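Local coordinates for protein restriction endonuclease Hpy99I (PDB 3GOX) that recognises a specific pseudopalindromic DNA target and, as a type II restriction endonuclease of the beta-beta-alpha-metal class, probably cuts it by metal-dependent hydrolysis, at residues Val117-Ala131 with His157-Trp169. Residues are numbered along the deposited sequence; the frame is centred on the assembly and turned at random. Where two conformers were deposited one is given.
Sequences VKLSSTEKKKMDEIA and HDHNHDTGWGREW. With NA (sodium ion), chain G; nucleotides of chain D.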
loop_
_atom_site.group_PDB
_atom_site.type_symbol
_atom_site.label_atom_id
_atom_site.label_comp_id
_atom_site.label_asym_id
_atom_site.label_seq_id
_atom_site.Cartn_x
_atom_site.Cartn_y
_atom_site.Cartn_z
ATOM N N VAL A 117 -7.266 -8.225 -17.003
ATOM C CA VAL A 117 -8.502 -8.988 -17.139
ATOM C C VAL A 117 -9.231 -9.030 -15.806
ATOM O O VAL A 117 -8.639 -9.386 -14.791
ATOM C CB VAL A 117 -8.207 -10.445 -17.626
ATOM C CG1 VAL A 117 -9.490 -11.228 -17.875
ATOM C CG2 VAL A 117 -7.359 -10.420 -18.883
ATOM N N LYS A 118 -10.513 -8.667 -15.810
ATOM C CA LYS A 118 -11.338 -8.697 -14.605
ATOM C C LYS A 118 -11.597 -10.132 -14.144
ATOM O O LYS A 118 -11.483 -11.087 -14.922
ATOM C CB LYS A 118 -12.683 -8.005 -14.848
ATOM C CG LYS A 118 -12.592 -6.515 -15.106
ATOM C CD LYS A 118 -12.114 -5.719 -13.872
ATOM C CE LYS A 118 -11.242 -4.542 -14.275
ATOM N NZ LYS A 118 -10.117 -5.000 -15.163
ATOM N N LEU A 119 -11.926 -10.269 -12.866
ATOM C CA LEU A 119 -12.365 -11.552 -12.320
ATOM C C LEU A 119 -13.654 -11.966 -13.026
ATOM O O LEU A 119 -14.624 -11.205 -13.048
ATOM C CB LEU A 119 -12.591 -11.425 -10.814
ATOM C CG LEU A 119 -13.057 -12.671 -10.060
ATOM C CD1 LEU A 119 -11.996 -13.765 -10.108
ATOM C CD2 LEU A 119 -13.415 -12.302 -8.625
ATOM N N SER A 120 -13.655 -13.163 -13.618
ATOM C CA SER A 120 -14.830 -13.656 -14.329
ATOM C C SER A 120 -15.986 -13.908 -13.360
ATOM O O SER A 120 -15.785 -14.102 -12.160
ATOM C CB SER A 120 -14.505 -14.924 -15.126
ATOM O OG SER A 120 -14.446 -16.067 -14.296
ATOM N N SER A 121 -17.200 -13.894 -13.897
ATOM C CA SER A 121 -18.406 -14.094 -13.092
ATOM C C SER A 121 -18.448 -15.476 -12.436
ATOM O O SER A 121 -18.805 -15.582 -11.271
ATOM C CB SER A 121 -19.663 -13.881 -13.942
ATOM O OG SER A 121 -19.697 -14.765 -15.048
ATOM N N THR A 122 -18.066 -16.519 -13.174
ATOM C CA THR A 122 -18.024 -17.879 -12.604
ATOM C C THR A 122 -16.899 -18.019 -11.569
ATOM O O THR A 122 -17.053 -18.714 -10.579
ATOM C CB THR A 122 -17.903 -18.989 -13.680
ATOM O OG1 THR A 122 -16.642 -18.898 -14.361
ATOM C CG2 THR A 122 -19.035 -18.871 -14.691
ATOM N N GLU A 123 -15.768 -17.351 -11.787
ATOM C CA GLU A 123 -14.686 -17.373 -10.798
ATOM C C GLU A 123 -15.063 -16.615 -9.522
ATOM O O GLU A 123 -14.716 -17.040 -8.423
ATOM C CB GLU A 123 -13.396 -16.813 -11.396
ATOM C CG GLU A 123 -12.729 -17.772 -12.385
ATOM C CD GLU A 123 -12.054 -18.950 -11.705
ATOM O OE1 GLU A 123 -11.395 -18.763 -10.673
ATOM O OE2 GLU A 123 -12.189 -20.090 -12.192
ATOM N N LYS A 124 -15.777 -15.503 -9.675
ATOM C CA LYS A 124 -16.304 -14.763 -8.535
ATOM C C LYS A 124 -17.292 -15.594 -7.718
ATOM O O LYS A 124 -17.174 -15.653 -6.502
ATOM C CB LYS A 124 -16.978 -13.458 -8.975
ATOM C CG LYS A 124 -17.562 -12.664 -7.796
ATOM C CD LYS A 124 -17.954 -11.259 -8.186
ATOM C CE LYS A 124 -18.293 -10.407 -6.960
ATOM N NZ LYS A 124 -18.143 -8.949 -7.261
ATOM N N LYS A 125 -18.266 -16.220 -8.384
ATOM C CA LYS A 125 -19.239 -17.068 -7.684
ATOM C C LYS A 125 -18.542 -18.190 -6.925
ATOM O O LYS A 125 -18.903 -18.506 -5.799
ATOM C CB LYS A 125 -20.253 -17.642 -8.673
ATOM C CG LYS A 125 -21.320 -16.639 -9.102
ATOM C CD LYS A 125 -22.124 -17.130 -10.308
ATOM C CE LYS A 125 -22.673 -15.967 -11.145
ATOM N NZ LYS A 125 -22.645 -16.258 -12.616
ATOM N N LYS A 126 -17.524 -18.767 -7.550
ATOM C CA LYS A 126 -16.725 -19.830 -6.943
ATOM C C LYS A 126 -16.018 -19.355 -5.666
ATOM O O LYS A 126 -16.019 -20.043 -4.646
ATOM C CB LYS A 126 -15.715 -20.324 -7.974
ATOM C CG LYS A 126 -14.907 -21.551 -7.609
ATOM C CD LYS A 126 -14.215 -22.083 -8.873
ATOM C CE LYS A 126 -12.803 -22.612 -8.613
ATOM N NZ LYS A 126 -11.946 -22.464 -9.836
ATOM N N MET A 127 -15.416 -18.175 -5.720
ATOM C CA MET A 127 -14.756 -17.621 -4.530
ATOM C C MET A 127 -15.764 -17.246 -3.448
ATOM O O MET A 127 -15.488 -17.395 -2.264
ATOM C CB MET A 127 -13.913 -16.405 -4.900
ATOM C CG MET A 127 -12.720 -16.760 -5.749
ATOM S SD MET A 127 -11.604 -15.376 -5.950
ATOM C CE MET A 127 -10.686 -15.473 -4.409
ATOM N N ASP A 128 -16.930 -16.761 -3.865
ATOM C CA ASP A 128 -17.990 -16.385 -2.931
ATOM C C ASP A 128 -18.525 -17.565 -2.127
ATOM O O ASP A 128 -18.902 -17.398 -0.970
ATOM C CB ASP A 128 -19.132 -15.672 -3.661
ATOM C CG ASP A 128 -18.818 -14.215 -3.951
ATOM O OD1 ASP A 128 -17.848 -13.681 -3.372
ATOM O OD2 ASP A 128 -19.544 -13.596 -4.755
ATOM N N GLU A 129 -18.524 -18.755 -2.721
ATOM C CA GLU A 129 -19.000 -19.963 -2.038
ATOM C C GLU A 129 -18.048 -20.440 -0.933
ATOM O O GLU A 129 -18.440 -21.243 -0.071
ATOM C CB GLU A 129 -19.261 -21.082 -3.049
ATOM C CG GLU A 129 -20.543 -20.863 -3.856
ATOM N N ILE A 130 -16.810 -19.935 -0.943
ATOM C CA ILE A 130 -15.842 -20.260 0.109
ATOM C C ILE A 130 -15.342 -19.015 0.847
ATOM O O ILE A 130 -14.262 -19.022 1.434
ATOM C CB ILE A 130 -14.649 -21.063 -0.441
ATOM C CG1 ILE A 130 -13.891 -20.259 -1.507
ATOM C CG2 ILE A 130 -15.129 -22.403 -0.974
ATOM C CD1 ILE A 130 -12.622 -20.931 -1.963
ATOM N N ALA A 131 -16.151 -17.962 0.836
ATOM C CA ALA A 131 -15.792 -16.702 1.492
ATOM C C ALA A 131 -15.726 -16.868 3.010
ATOM O O ALA A 131 -16.630 -17.440 3.612
ATOM C CB ALA A 131 -16.797 -15.635 1.137
ATOM N N HIS A 157 -11.448 -10.578 -2.601
ATOM C CA HIS A 157 -11.262 -11.540 -3.689
ATOM C C HIS A 157 -10.013 -11.136 -4.455
ATOM O O HIS A 157 -10.055 -10.153 -5.204
ATOM C CB HIS A 157 -12.384 -11.439 -4.742
ATOM C CG HIS A 157 -13.767 -11.739 -4.260
ATOM N ND1 HIS A 157 -14.627 -10.756 -3.820
ATOM C CD2 HIS A 157 -14.482 -12.887 -4.268
ATOM C CE1 HIS A 157 -15.794 -11.297 -3.524
ATOM N NE2 HIS A 157 -15.734 -12.589 -3.793
ATOM N N ASP A 158 -8.896 -11.830 -4.276
ATOM C CA ASP A 158 -7.761 -11.580 -5.171
ATOM C C ASP A 158 -7.894 -12.448 -6.435
ATOM O O ASP A 158 -8.420 -13.547 -6.398
ATOM C CB ASP A 158 -6.468 -11.855 -4.410
ATOM C CG ASP A 158 -5.244 -11.745 -5.261
ATOM O OD1 ASP A 158 -5.120 -10.777 -6.068
ATOM O OD2 ASP A 158 -4.357 -12.608 -5.086
ATOM N N HIS A 159 -7.449 -11.907 -7.577
ATOM C CA HIS A 159 -7.496 -12.635 -8.851
ATOM C C HIS A 159 -6.274 -12.330 -9.710
ATOM O O HIS A 159 -5.584 -11.303 -9.517
ATOM C CB HIS A 159 -8.808 -12.330 -9.603
ATOM C CG HIS A 159 -8.771 -11.074 -10.410
ATOM N ND1 HIS A 159 -8.888 -9.821 -9.851
ATOM C CD2 HIS A 159 -8.618 -10.881 -11.739
ATOM C CE1 HIS A 159 -8.803 -8.907 -10.804
ATOM N NE2 HIS A 159 -8.640 -9.524 -11.958
ATOM N N ASN A 160 -5.993 -13.248 -10.630
ATOM C CA ASN A 160 -4.932 -13.066 -11.610
ATOM C C ASN A 160 -5.464 -12.244 -12.791
ATOM O O ASN A 160 -6.409 -12.652 -13.479
ATOM C CB ASN A 160 -4.389 -14.428 -12.064
ATOM C CG ASN A 160 -3.227 -14.308 -13.044
ATOM O OD1 ASN A 160 -3.384 -13.778 -14.131
ATOM N ND2 ASN A 160 -2.062 -14.817 -12.662
ATOM N N HIS A 161 -4.851 -11.087 -13.037
ATOM C CA HIS A 161 -5.333 -10.188 -14.096
ATOM C C HIS A 161 -4.733 -10.461 -15.486
ATOM O O HIS A 161 -4.938 -9.675 -16.414
ATOM C CB HIS A 161 -5.168 -8.716 -13.697
ATOM C CG HIS A 161 -3.752 -8.281 -13.507
ATOM N ND1 HIS A 161 -3.309 -7.683 -12.346
ATOM C CD2 HIS A 161 -2.679 -8.341 -14.331
ATOM C CE1 HIS A 161 -2.024 -7.399 -12.462
ATOM N NE2 HIS A 161 -1.617 -7.788 -13.657
ATOM N N ASP A 162 -4.016 -11.578 -15.627
ATOM C CA ASP A 162 -3.665 -12.132 -16.943
ATOM C C ASP A 162 -4.692 -13.141 -17.454
ATOM O O ASP A 162 -4.924 -13.252 -18.654
ATOM C CB ASP A 162 -2.287 -12.793 -16.891
ATOM C CG ASP A 162 -1.191 -11.816 -16.506
ATOM O OD1 ASP A 162 -1.270 -10.642 -16.920
ATOM O OD2 ASP A 162 -0.253 -12.221 -15.789
ATOM N N THR A 163 -5.294 -13.880 -16.533
ATOM C CA THR A 163 -6.242 -14.946 -16.873
ATOM C C THR A 163 -7.711 -14.637 -16.533
ATOM O O THR A 163 -8.618 -15.247 -17.104
ATOM C CB THR A 163 -5.852 -16.244 -16.139
ATOM O OG1 THR A 163 -5.915 -16.021 -14.728
ATOM C CG2 THR A 163 -4.437 -16.683 -16.503
ATOM N N GLY A 164 -7.944 -13.725 -15.585
ATOM C CA GLY A 164 -9.285 -13.474 -15.049
ATOM C C GLY A 164 -9.736 -14.487 -13.998
ATOM O O GLY A 164 -10.883 -14.450 -13.551
ATOM N N TRP A 165 -8.843 -15.372 -13.565
ATOM C CA TRP A 165 -9.233 -16.410 -12.603
ATOM C C TRP A 165 -8.847 -16.062 -11.176
ATOM O O TRP A 165 -7.904 -15.319 -10.925
ATOM C CB TRP A 165 -8.659 -17.770 -12.988
ATOM C CG TRP A 165 -8.973 -18.158 -14.389
ATOM C CD1 TRP A 165 -10.075 -17.797 -15.122
ATOM C CD2 TRP A 165 -8.185 -18.996 -15.237
ATOM N NE1 TRP A 165 -10.003 -18.345 -16.383
ATOM C CE2 TRP A 165 -8.852 -19.083 -16.479
ATOM C CE3 TRP A 165 -6.966 -19.665 -15.073
ATOM C CZ2 TRP A 165 -8.348 -19.830 -17.548
ATOM C CZ3 TRP A 165 -6.462 -20.400 -16.136
ATOM C CH2 TRP A 165 -7.156 -20.480 -17.358
ATOM N N GLY A 166 -9.598 -16.620 -10.244
ATOM C CA GLY A 166 -9.393 -16.363 -8.838
ATOM C C GLY A 166 -8.094 -16.911 -8.287
ATOM O O GLY A 166 -7.567 -17.918 -8.757
ATOM N N ARG A 167 -7.556 -16.211 -7.300
ATOM C CA ARG A 167 -6.489 -16.740 -6.464
ATOM C C ARG A 167 -7.144 -17.087 -5.128
ATOM O O ARG A 167 -7.973 -17.985 -5.107
ATOM C CB ARG A 167 -5.314 -15.763 -6.390
ATOM C CG ARG A 167 -4.714 -15.530 -7.784
ATOM C CD ARG A 167 -3.286 -15.004 -7.769
ATOM N NE ARG A 167 -3.261 -13.575 -7.483
ATOM C CZ ARG A 167 -2.749 -12.627 -8.264
ATOM N NH1 ARG A 167 -2.155 -12.917 -9.415
ATOM N NH2 ARG A 167 -2.830 -11.366 -7.877
ATOM N N GLU A 168 -6.835 -16.378 -4.047
ATOM C CA GLU A 168 -7.419 -16.665 -2.729
ATOM C C GLU A 168 -7.997 -15.422 -2.079
ATOM O O GLU A 168 -7.751 -14.284 -2.526
ATOM C CB GLU A 168 -6.380 -17.300 -1.790
ATOM C CG GLU A 168 -5.835 -18.621 -2.325
ATOM C CD GLU A 168 -4.653 -19.189 -1.551
ATOM O OE1 GLU A 168 -4.471 -18.857 -0.359
ATOM O OE2 GLU A 168 -3.915 -20.014 -2.141
ATOM N N TRP A 169 -8.782 -15.660 -1.032
ATOM C CA TRP A 169 -9.181 -14.621 -0.107
ATOM C C TRP A 169 -7.965 -14.229 0.709
ATOM O O TRP A 169 -7.358 -15.066 1.375
ATOM C CB TRP A 169 -10.313 -15.100 0.811
ATOM C CG TRP A 169 -11.637 -15.157 0.109
ATOM C CD1 TRP A 169 -12.183 -16.228 -0.537
ATOM C CD2 TRP A 169 -12.585 -14.085 -0.019
ATOM N NE1 TRP A 169 -13.402 -15.888 -1.061
ATOM C CE2 TRP A 169 -13.683 -14.583 -0.747
ATOM C CE3 TRP A 169 -12.618 -12.756 0.436
ATOM C CZ2 TRP A 169 -14.795 -13.799 -1.051
ATOM C CZ3 TRP A 169 -13.718 -11.974 0.131
ATOM C CH2 TRP A 169 -14.796 -12.498 -0.602
HETATM NA NA NA G . -5.301 -8.535 -6.462
ATOM P P DA D 8 -7.915 -7.138 -7.208
ATOM O OP1 DA D 8 -7.278 -8.449 -7.512
ATOM O OP2 DA D 8 -8.591 -6.381 -8.294
ATOM O "O5'" DA D 8 -8.964 -7.392 -6.035
ATOM C "C5'" DA D 8 -10.247 -6.765 -6.028
ATOM C "C4'" DA D 8 -10.358 -5.823 -4.851
ATOM O "O4'" DA D 8 -9.778 -4.547 -5.177
ATOM C "C3'" DA D 8 -11.787 -5.492 -4.449
ATOM O "O3'" DA D 8 -12.255 -6.520 -3.567
ATOM C "C2'" DA D 8 -11.625 -4.171 -3.718
ATOM C "C1'" DA D 8 -10.353 -3.564 -4.325
ATOM N N9 DA D 8 -10.555 -2.350 -5.114
ATOM C C8 DA D 8 -10.259 -2.157 -6.441
ATOM N N7 DA D 8 -10.509 -0.941 -6.868
ATOM C C5 DA D 8 -11.015 -0.295 -5.749
ATOM C C6 DA D 8 -11.464 1.021 -5.542
ATOM N N6 DA D 8 -11.461 1.961 -6.493
ATOM N N1 DA D 8 -11.913 1.346 -4.310
ATOM C C2 DA D 8 -11.900 0.404 -3.356
ATOM N N3 DA D 8 -11.498 -0.864 -3.426
ATOM C C4 DA D 8 -11.062 -1.153 -4.664
ATOM P P DG D 9 -13.778 -7.029 -3.648
ATOM O OP1 DG D 9 -13.834 -8.240 -2.787
ATOM O OP2 DG D 9 -14.202 -7.116 -5.069
ATOM O "O5'" DG D 9 -14.606 -5.883 -2.921
ATOM C "C5'" DG D 9 -14.353 -5.586 -1.553
ATOM C "C4'" DG D 9 -15.195 -4.420 -1.089
ATOM O "O4'" DG D 9 -14.858 -3.220 -1.827
ATOM C "C3'" DG D 9 -16.702 -4.558 -1.257
ATOM O "O3'" DG D 9 -17.269 -3.609 -0.362
ATOM C "C2'" DG D 9 -16.891 -4.029 -2.666
ATOM C "C1'" DG D 9 -15.988 -2.803 -2.592
ATOM N N9 DG D 9 -15.493 -2.269 -3.859
ATOM C C8 DG D 9 -14.799 -2.946 -4.834
ATOM N N7 DG D 9 -14.448 -2.185 -5.836
ATOM C C5 DG D 9 -14.948 -0.931 -5.511
ATOM C C6 DG D 9 -14.877 0.305 -6.215
ATOM O O6 DG D 9 -14.333 0.546 -7.301
ATOM N N1 DG D 9 -15.524 1.325 -5.525
ATOM C C2 DG D 9 -16.158 1.182 -4.317
ATOM N N2 DG D 9 -16.731 2.290 -3.817
ATOM N N3 DG D 9 -16.228 0.041 -3.648
ATOM C C4 DG D 9 -15.606 -0.967 -4.298
HETATM O O HOH W 1 -4.793 -8.778 -8.856
HETATM O O HOH W 2 -3.231 -7.450 -6.432
#
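H159 turns its ring edge to the backbone of V117. NE2 of H159 donates to V117 O at 2.8 Å, with the oxygen close to the ring plane and the N-H...O angle bent to 143°. L119 lies over a face of the same ring. Its CB sits 4.1 Å from the ring centroid in a CH-pi contact. Across the ring, H159 ND1 bonds weakly to OP1 of nucleotide DA8 of chain D. That phosphate oxygen also binds the sodium ion, together with D158 OD1.

H157 reaches the next phosphate: its ND1 donates to OP1 of DG9 of chain D at 2.8 Å. Its NE2 points at D128 OD1, but at 2.4 Å the bond is too short to trust in detail, and H157 has a second conformer. M127 CB meets the ring edge at CD2.

W169 packs against M127 and the type I turn D128-A131. Its NE1 donates to M127 O at 2.8 Å, from above the carbonyl plane, while I130 N reaches that oxygen from the opposite face. A131 CA covers one indole face and M127 CE touches the other. The bend at chi3 (82°) turns this methyl onto D158 O and E168 C.

E123 OE1 accepts from G166 N at 2.8 Å. S120 N-caps helix 121-128, and its own N donates to G164 O. R167 grips D158 side-on, NE to OD2 and NH2 to OD1. D158 OD2 also accepts from Y194 of the second subunit, and N175 completes the protein side of the sodium site.

Strands 155-159 and 166-171 form the hairpin, and helix 172-180 follows with N175. This is the beta-beta-alpha-metal (His-Me finger) nuclease site, with segment 117-131 packed along the hairpin and the DNA backbone bound at the metal.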